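Long-range contact in HpcH/HpaI aldolase (Desulfitobacterium hafniense, PDB 3QZ6), which belongs to the HpcH/HpaI aldolase/citrate lyase family and is built as a TIM barrel: residues Gly96-Arg108 against Glu157-Asp169. Sequence-based numbering, arbitrary orientation.
Sequences GVQSAETMRETVR and EDIDSILAVQGVD
Ile162 packs tightly against Val97, Ser99 and Met103. With CG1 anti to its carbonyl carbon (chi1 -65°), it reaches along the backbone of Gln98 and Ser99, Ile162 CD1 lying 3.7 Å from Gln98 C. Its other branch, CG2, slides past Val97 CG1 at 3.7 Å and also meets the selenomethionine at Met103. That side chain crosses Val168 at about a right angle, Met103 CG lying 3.9 Å from Val168 CG2, before bending inward to Ile94 and Ala148 of the barrel strands. Val165 straddles the first turn of helix 100-110: its CG2 packs 3.6 Å from Ala100 CB, while CG1 touches Met103 CB and Arg104 CG. Farther along, both methyls of Val107 sit on the type II beta turn from Val165 to Val168, Val107 CG2 lying 3.5 Å from Gln166 O. The solvent side is looser and bridged by water. One water gives hydrogens to Gln98 O and Asp158 OD2; a second accepts from Ala100 N at 2.8 Å, donates to Asp158 OD2 and bonds Ser161 OG. Arg104 lies at the exposed margin, in a salt bridge with Glu101 whose hydrogen bonds are weak. The short helical segments run nearly parallel, 9° apart, as neighbouring outer helices following strands 91-94 and 145-150 of a TIM barrel.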
loop_
_atom_site.group_PDB
_atom_site.type_symbol
_atom_site.label_atom_id
_atom_site.label_comp_id
_atom_site.label_asym_id
_atom_site.label_seq_id
_atom_site.Cartn_x
_atom_site.Cartn_y
_atom_site.Cartn_z
ATOM N N GLY A 96 -5.384 22.620 -11.312
ATOM C CA GLY A 96 -6.190 23.823 -11.392
ATOM C C GLY A 96 -5.672 24.850 -12.384
ATOM O O GLY A 96 -5.565 26.025 -12.059
ATOM N N VAL A 97 -5.359 24.423 -13.602
ATOM C CA VAL A 97 -4.817 25.362 -14.575
ATOM C C VAL A 97 -5.930 26.274 -15.059
ATOM O O VAL A 97 -6.958 25.797 -15.524
ATOM C CB VAL A 97 -4.216 24.647 -15.778
ATOM C CG1 VAL A 97 -3.752 25.680 -16.805
ATOM C CG2 VAL A 97 -3.057 23.767 -15.330
ATOM N N GLN A 98 -5.723 27.580 -14.958
ATOM C CA GLN A 98 -6.772 28.527 -15.322
ATOM C C GLN A 98 -6.399 29.532 -16.410
ATOM O O GLN A 98 -7.233 30.347 -16.797
ATOM C CB GLN A 98 -7.237 29.292 -14.085
ATOM C CG GLN A 98 -7.925 28.440 -13.050
ATOM C CD GLN A 98 -8.742 29.278 -12.093
ATOM O OE1 GLN A 98 -9.752 29.872 -12.480
ATOM N NE2 GLN A 98 -8.304 29.346 -10.841
ATOM N N SER A 99 -5.164 29.500 -16.899
ATOM C CA SER A 99 -4.765 30.482 -17.914
ATOM C C SER A 99 -3.560 30.022 -18.706
ATOM O O SER A 99 -2.808 29.156 -18.259
ATOM C CB SER A 99 -4.398 31.800 -17.239
ATOM O OG SER A 99 -3.245 31.606 -16.439
ATOM N N ALA A 100 -3.369 30.621 -19.875
ATOM C CA ALA A 100 -2.200 30.339 -20.693
ATOM C C ALA A 100 -0.936 30.665 -19.906
ATOM O O ALA A 100 0.076 29.981 -20.040
ATOM C CB ALA A 100 -2.237 31.151 -21.994
ATOM N N GLU A 101 -1.000 31.700 -19.072
ATOM C CA GLU A 101 0.196 32.167 -18.385
ATOM C C GLU A 101 0.801 31.076 -17.492
ATOM O O GLU A 101 2.017 30.917 -17.434
ATOM C CB GLU A 101 -0.085 33.438 -17.584
ATOM C CG GLU A 101 1.143 33.965 -16.839
ATOM C CD GLU A 101 2.375 34.112 -17.738
ATOM O OE1 GLU A 101 2.231 34.609 -18.882
ATOM O OE2 GLU A 101 3.486 33.726 -17.297
ATOM N N THR A 102 -0.048 30.325 -16.800
ATOM C CA THR A 102 0.435 29.244 -15.945
ATOM C C THR A 102 1.208 28.217 -16.768
ATOM O O THR A 102 2.246 27.719 -16.342
ATOM C CB THR A 102 -0.729 28.558 -15.221
ATOM O OG1 THR A 102 -1.353 29.503 -14.342
ATOM C CG2 THR A 102 -0.239 27.364 -14.413
HETATM N N MSE A 103 0.690 27.898 -17.949
HETATM C CA MSE A 103 1.362 26.961 -18.838
HETATM C C MSE A 103 2.657 27.545 -19.397
HETATM O O MSE A 103 3.668 26.841 -19.502
HETATM C CB MSE A 103 0.436 26.549 -19.982
HETATM C CG MSE A 103 -0.730 25.679 -19.553
HETATM SE SE MSE A 103 -0.142 24.020 -18.667
HETATM C CE MSE A 103 -0.269 24.579 -16.901
ATOM N N ARG A 104 2.638 28.824 -19.764
ATOM C CA ARG A 104 3.863 29.441 -20.270
ATOM C C ARG A 104 4.964 29.372 -19.219
ATOM O O ARG A 104 6.114 29.068 -19.532
ATOM C CB ARG A 104 3.626 30.886 -20.720
ATOM C CG ARG A 104 2.908 30.981 -22.070
ATOM C CD ARG A 104 2.976 32.389 -22.653
ATOM N NE ARG A 104 2.082 33.306 -21.956
ATOM C CZ ARG A 104 0.823 33.534 -22.316
ATOM N NH1 ARG A 104 0.076 34.382 -21.619
ATOM N NH2 ARG A 104 0.310 32.908 -23.371
ATOM N N GLU A 105 4.600 29.635 -17.968
ATOM C CA GLU A 105 5.573 29.633 -16.884
ATOM C C GLU A 105 6.065 28.214 -16.582
ATOM O O GLU A 105 7.250 28.003 -16.324
ATOM C CB GLU A 105 4.968 30.276 -15.640
ATOM C CG GLU A 105 5.913 30.341 -14.459
ATOM C CD GLU A 105 7.070 31.310 -14.669
ATOM O OE1 GLU A 105 7.123 31.993 -15.722
ATOM O OE2 GLU A 105 7.930 31.385 -13.768
ATOM N N THR A 106 5.160 27.240 -16.615
ATOM C CA THR A 106 5.565 25.845 -16.452
ATOM C C THR A 106 6.570 25.433 -17.529
ATOM O O THR A 106 7.624 24.865 -17.238
ATOM C CB THR A 106 4.375 24.890 -16.512
ATOM O OG1 THR A 106 3.428 25.241 -15.494
ATOM C CG2 THR A 106 4.854 23.460 -16.274
ATOM N N VAL A 107 6.250 25.739 -18.775
ATOM C CA VAL A 107 7.140 25.404 -19.878
ATOM C C VAL A 107 8.481 26.157 -19.789
ATOM O O VAL A 107 9.541 25.581 -20.040
ATOM C CB VAL A 107 6.457 25.650 -21.238
ATOM C CG1 VAL A 107 7.462 25.481 -22.387
ATOM C CG2 VAL A 107 5.274 24.694 -21.398
ATOM N N ARG A 108 8.443 27.433 -19.420
ATOM C CA ARG A 108 9.687 28.196 -19.265
ATOM C C ARG A 108 10.634 27.536 -18.253
ATOM O O ARG A 108 11.850 27.499 -18.449
ATOM C CB ARG A 108 9.401 29.629 -18.819
ATOM C CG ARG A 108 10.657 30.529 -18.782
ATOM C CD ARG A 108 10.359 31.932 -18.228
ATOM N NE ARG A 108 9.977 31.912 -16.810
ATOM C CZ ARG A 108 10.836 31.860 -15.791
ATOM N NH1 ARG A 108 12.145 31.820 -16.011
ATOM N NH2 ARG A 108 10.388 31.852 -14.544
ATOM N N GLU A 157 -14.009 27.361 -20.284
ATOM C CA GLU A 157 -14.383 28.434 -21.200
ATOM C C GLU A 157 -13.175 28.985 -21.954
ATOM O O GLU A 157 -13.288 29.402 -23.102
ATOM C CB GLU A 157 -15.067 29.566 -20.436
ATOM C CG GLU A 157 -16.414 29.198 -19.846
ATOM C CD GLU A 157 -16.950 30.280 -18.919
ATOM O OE1 GLU A 157 -18.092 30.133 -18.428
ATOM O OE2 GLU A 157 -16.225 31.276 -18.680
ATOM N N ASP A 158 -12.015 28.980 -21.305
ATOM C CA ASP A 158 -10.817 29.556 -21.902
ATOM C C ASP A 158 -9.855 28.474 -22.384
ATOM O O ASP A 158 -8.654 28.716 -22.540
ATOM C CB ASP A 158 -10.120 30.470 -20.893
ATOM C CG ASP A 158 -9.097 31.375 -21.542
ATOM O OD1 ASP A 158 -9.258 31.690 -22.742
ATOM O OD2 ASP A 158 -8.134 31.775 -20.853
ATOM N N ILE A 159 -10.389 27.287 -22.646
ATOM C CA ILE A 159 -9.548 26.112 -22.853
ATOM C C ILE A 159 -8.628 26.207 -24.079
ATOM O O ILE A 159 -7.495 25.743 -24.043
ATOM C CB ILE A 159 -10.388 24.802 -22.887
ATOM C CG1 ILE A 159 -9.469 23.575 -22.872
ATOM C CG2 ILE A 159 -11.344 24.795 -24.081
ATOM C CD1 ILE A 159 -8.633 23.466 -21.590
ATOM N N ASP A 160 -9.101 26.803 -25.166
ATOM C CA ASP A 160 -8.266 26.875 -26.361
ATOM C C ASP A 160 -6.987 27.672 -26.102
ATOM O O ASP A 160 -5.912 27.301 -26.560
ATOM C CB ASP A 160 -9.042 27.474 -27.538
ATOM C CG ASP A 160 -9.995 26.482 -28.152
ATOM O OD1 ASP A 160 -9.531 25.635 -28.944
ATOM O OD2 ASP A 160 -11.197 26.534 -27.825
ATOM N N SER A 161 -7.118 28.769 -25.367
ATOM C CA SER A 161 -5.972 29.582 -24.996
ATOM C C SER A 161 -5.000 28.782 -24.118
ATOM O O SER A 161 -3.783 28.843 -24.281
ATOM C CB SER A 161 -6.450 30.829 -24.252
ATOM O OG SER A 161 -5.363 31.652 -23.889
ATOM N N ILE A 162 -5.536 28.017 -23.186
ATOM C CA ILE A 162 -4.669 27.240 -22.310
ATOM C C ILE A 162 -3.906 26.172 -23.091
ATOM O O ILE A 162 -2.692 26.036 -22.941
ATOM C CB ILE A 162 -5.461 26.619 -21.152
ATOM C CG1 ILE A 162 -6.003 27.736 -20.254
ATOM C CG2 ILE A 162 -4.581 25.629 -20.365
ATOM C CD1 ILE A 162 -7.035 27.300 -19.232
ATOM N N LEU A 163 -4.611 25.436 -23.944
ATOM C CA LEU A 163 -4.007 24.310 -24.660
ATOM C C LEU A 163 -3.170 24.695 -25.883
ATOM O O LEU A 163 -2.471 23.850 -26.438
ATOM C CB LEU A 163 -5.071 23.281 -25.053
ATOM C CG LEU A 163 -5.871 22.706 -23.883
ATOM C CD1 LEU A 163 -6.800 21.592 -24.363
ATOM C CD2 LEU A 163 -4.932 22.190 -22.806
ATOM N N ALA A 164 -3.234 25.957 -26.303
ATOM C CA ALA A 164 -2.452 26.410 -27.452
ATOM C C ALA A 164 -1.008 26.747 -27.080
ATOM O O ALA A 164 -0.166 26.940 -27.951
ATOM C CB ALA A 164 -3.123 27.627 -28.126
ATOM N N VAL A 165 -0.721 26.830 -25.785
ATOM C CA VAL A 165 0.632 27.139 -25.343
ATOM C C VAL A 165 1.589 26.047 -25.809
ATOM O O VAL A 165 1.336 24.862 -25.607
ATOM C CB VAL A 165 0.713 27.309 -23.807
ATOM C CG1 VAL A 165 2.152 27.434 -23.364
ATOM C CG2 VAL A 165 -0.094 28.551 -23.362
ATOM N N GLN A 166 2.677 26.451 -26.450
ATOM C CA GLN A 166 3.681 25.510 -26.928
ATOM C C GLN A 166 4.344 24.789 -25.747
ATOM O O GLN A 166 4.757 25.416 -24.770
ATOM C CB GLN A 166 4.731 26.245 -27.752
ATOM C CG GLN A 166 5.836 25.354 -28.299
ATOM C CD GLN A 166 6.929 26.157 -28.992
ATOM O OE1 GLN A 166 7.828 26.703 -28.342
ATOM N NE2 GLN A 166 6.847 26.248 -30.314
ATOM N N GLY A 167 4.420 23.468 -25.829
ATOM C CA GLY A 167 5.001 22.689 -24.751
ATOM C C GLY A 167 3.963 21.974 -23.905
ATOM O O GLY A 167 4.311 21.170 -23.051
ATOM N N VAL A 168 2.683 22.254 -24.127
ATOM C CA VAL A 168 1.648 21.538 -23.384
ATOM C C VAL A 168 1.376 20.210 -24.067
ATOM O O VAL A 168 0.919 20.176 -25.204
ATOM C CB VAL A 168 0.339 22.329 -23.293
ATOM C CG1 VAL A 168 -0.721 21.505 -22.560
ATOM C CG2 VAL A 168 0.570 23.661 -22.596
ATOM N N ASP A 169 1.642 19.109 -23.375
ATOM C CA ASP A 169 1.556 17.795 -24.010
ATOM C C ASP A 169 0.169 17.173 -23.924
ATOM O O ASP A 169 -0.268 16.483 -24.845
ATOM C CB ASP A 169 2.589 16.846 -23.393
ATOM C CG ASP A 169 4.012 17.301 -23.659
ATOM O OD1 ASP A 169 4.352 17.479 -24.845
ATOM O OD2 ASP A 169 4.774 17.518 -22.691
HETATM O O HOH W 1 -7.905 32.458 -18.407
HETATM O O HOH W 2 -5.536 32.060 -20.914
#